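Local structure of putative glycoside hydrolase (Bacteroides ovatus, 4ONZ) at residues A[131-136]-A[146-151]. The protein is a putative glycoside hydrolase, probably with the five-bladed beta-propeller fold of its family. Sequence-based numbering, arbitrary orientation. Where two conformers were deposited one is given.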
loop_
_atom_site.group_PDB
_atom_site.type_symbol
_atom_site.label_atom_id
_atom_site.label_comp_id
_atom_site.label_asym_id
_atom_site.label_seq_id
_atom_site.Cartn_x
_atom_site.Cartn_y
_atom_site.Cartn_z
ATOM N N LEU A 131 1.041 -18.007 -2.163
ATOM C CA LEU A 131 -0.047 -17.437 -1.361
ATOM C C LEU A 131 0.075 -15.921 -1.400
ATOM O O LEU A 131 1.130 -15.387 -1.098
ATOM C CB LEU A 131 0.020 -17.902 0.097
ATOM C CG LEU A 131 -1.138 -17.464 0.998
ATOM C CD1 LEU A 131 -2.424 -18.138 0.570
ATOM C CD2 LEU A 131 -0.850 -17.766 2.467
ATOM N N TYR A 132 -0.990 -15.241 -1.809
ATOM C CA TYR A 132 -0.997 -13.786 -1.839
ATOM C C TYR A 132 -1.596 -13.318 -0.542
ATOM O O TYR A 132 -2.674 -13.769 -0.157
ATOM C CB TYR A 132 -1.802 -13.254 -3.023
ATOM C CG TYR A 132 -1.171 -13.602 -4.352
ATOM C CD1 TYR A 132 -0.233 -12.756 -4.942
ATOM C CD2 TYR A 132 -1.507 -14.777 -5.014
ATOM C CE1 TYR A 132 0.354 -13.071 -6.167
ATOM C CE2 TYR A 132 -0.924 -15.101 -6.235
ATOM C CZ TYR A 132 0.003 -14.251 -6.805
ATOM O OH TYR A 132 0.586 -14.559 -8.020
ATOM N N VAL A 133 -0.871 -12.438 0.140
ATOM C CA VAL A 133 -1.293 -11.893 1.425
ATOM C C VAL A 133 -1.602 -10.414 1.258
ATOM O O VAL A 133 -0.751 -9.651 0.784
ATOM C CB VAL A 133 -0.193 -12.064 2.497
ATOM C CG1 VAL A 133 -0.688 -11.551 3.846
ATOM C CG2 VAL A 133 0.194 -13.531 2.626
HETATM N N MSE A 134 -2.812 -10.019 1.653
HETATM C CA MSE A 134 -3.232 -8.635 1.577
HETATM C C MSE A 134 -3.379 -8.060 2.955
HETATM O O MSE A 134 -4.061 -8.630 3.814
HETATM C CB MSE A 134 -4.560 -8.485 0.847
HETATM C CG MSE A 134 -5.042 -7.031 0.811
HETATM SE SE MSE A 134 -6.874 -6.976 0.126
HETATM C CE MSE A 134 -6.564 -7.446 -1.744
ATOM N N LEU A 135 -2.697 -6.937 3.170
ATOM C CA LEU A 135 -2.848 -6.117 4.368
ATOM C C LEU A 135 -3.661 -4.921 3.894
ATOM O O LEU A 135 -3.273 -4.255 2.926
ATOM C CB LEU A 135 -1.507 -5.654 4.928
ATOM C CG LEU A 135 -0.774 -6.579 5.905
ATOM C CD1 LEU A 135 -1.425 -6.555 7.275
ATOM C CD2 LEU A 135 -0.700 -8.003 5.384
ATOM N N TYR A 136 -4.783 -4.673 4.560
ATOM C CA TYR A 136 -5.692 -3.604 4.209
ATOM C C TYR A 136 -6.321 -2.997 5.470
ATOM O O TYR A 136 -6.104 -3.460 6.583
ATOM C CB TYR A 136 -6.790 -4.131 3.247
ATOM C CG TYR A 136 -7.772 -5.113 3.862
ATOM C CD1 TYR A 136 -7.469 -6.471 3.976
ATOM C CD2 TYR A 136 -9.007 -4.685 4.329
ATOM C CE1 TYR A 136 -8.380 -7.362 4.545
ATOM C CE2 TYR A 136 -9.923 -5.572 4.877
ATOM C CZ TYR A 136 -9.604 -6.905 4.992
ATOM O OH TYR A 136 -10.518 -7.779 5.551
ATOM N N LEU A 146 -5.854 -2.400 10.803
ATOM C CA LEU A 146 -5.142 -3.239 9.859
ATOM C C LEU A 146 -5.692 -4.674 9.894
ATOM O O LEU A 146 -5.791 -5.288 10.968
ATOM C CB LEU A 146 -3.651 -3.198 10.173
ATOM C CG LEU A 146 -2.685 -3.774 9.148
ATOM C CD1 LEU A 146 -2.821 -3.095 7.789
ATOM C CD2 LEU A 146 -1.268 -3.619 9.676
ATOM N N ALA A 147 -6.052 -5.170 8.712
ATOM C CA ALA A 147 -6.624 -6.493 8.551
ATOM C C ALA A 147 -5.881 -7.274 7.490
ATOM O O ALA A 147 -5.154 -6.706 6.652
ATOM C CB ALA A 147 -8.101 -6.380 8.205
ATOM N N VAL A 148 -6.084 -8.590 7.518
ATOM C CA VAL A 148 -5.413 -9.499 6.611
ATOM C C VAL A 148 -6.403 -10.359 5.840
ATOM O O VAL A 148 -7.332 -10.905 6.437
ATOM C CB VAL A 148 -4.504 -10.482 7.389
ATOM C CG1 VAL A 148 -3.786 -11.429 6.431
ATOM C CG2 VAL A 148 -3.501 -9.734 8.256
ATOM N N ALA A 149 -6.167 -10.498 4.532
ATOM C CA ALA A 149 -6.921 -11.412 3.668
ATOM C C ALA A 149 -5.909 -12.192 2.837
ATOM O O ALA A 149 -4.809 -11.700 2.585
ATOM C CB ALA A 149 -7.877 -10.656 2.741
ATOM N N THR A 150 -6.250 -13.417 2.451
ATOM C CA THR A 150 -5.368 -14.219 1.606
ATOM C C THR A 150 -6.124 -14.722 0.385
ATOM O O THR A 150 -7.359 -14.774 0.360
ATOM C CB THR A 150 -4.738 -15.426 2.347
ATOM O OG1 THR A 150 -5.768 -16.288 2.850
ATOM C CG2 THR A 150 -3.857 -14.961 3.511
ATOM N N SER A 151 -5.359 -15.066 -0.638
ATOM C CA SER A 151 -5.901 -15.594 -1.871
ATOM C C SER A 151 -4.823 -16.323 -2.645
ATOM O O SER A 151 -3.636 -16.044 -2.496
ATOM C CB SER A 151 -6.448 -14.460 -2.739
ATOM O OG SER A 151 -7.040 -14.977 -3.919
HETATM O O HOH W 1 -9.684 -9.514 7.447
#
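The phenol ring of Tyr136 lies across the neighbouring strand 146-151 and receives the methyl of Ala147 on one face, a CH-pi contact in which CB stands 3.8 Å from the ring centroid, displaced toward the rim. With CG between the backbone N and the carbonyl carbon (chi1 68°), the ring folds over its partner strand, and its CE1 also approaches CB of Ala149 at 3.8 Å. At the far end of the ring, Tyr136 OH is 2.7 Å from a water that donates to Val148 O, so the water links the phenol to the Val148 carbonyl of the opposing strand. On the other face of the sheet, Leu135 CD1 packs against Leu146 CG at 3.6 Å and also meets Val148 CG2, while Val133 CG1 touches Val148 CG1 at 4.0 Å.

Between these two layers of side chains, Tyr132, Met134 and Tyr136 form antiparallel hydrogen-bonded pairs with Ser151, Ala149 and Ala147, each closed by two backbone bonds; that from Met134 N to Ala149 O is nearly straight (2.8 Å, 170°). In the non-hydrogen-bonded pairs between them, CA-H groups approach carbonyl oxygens, as where Val148 CA lies 3.2 Å from Met134 O.

Strands 118-126 and 158-162 flank this central hairpin of a four-stranded antiparallel sheet, consistent with one blade of a beta-propeller. Tyr132 OH bonds to Val58 O in another sheet, and Thr150 OG1 to His160 NE2. The hairpin thus combines regular backbone pairing with apolar contacts on both faces, and the water bridge gives the hydroxyl of buried Tyr136 a polar partner and should restrict swinging of its ring.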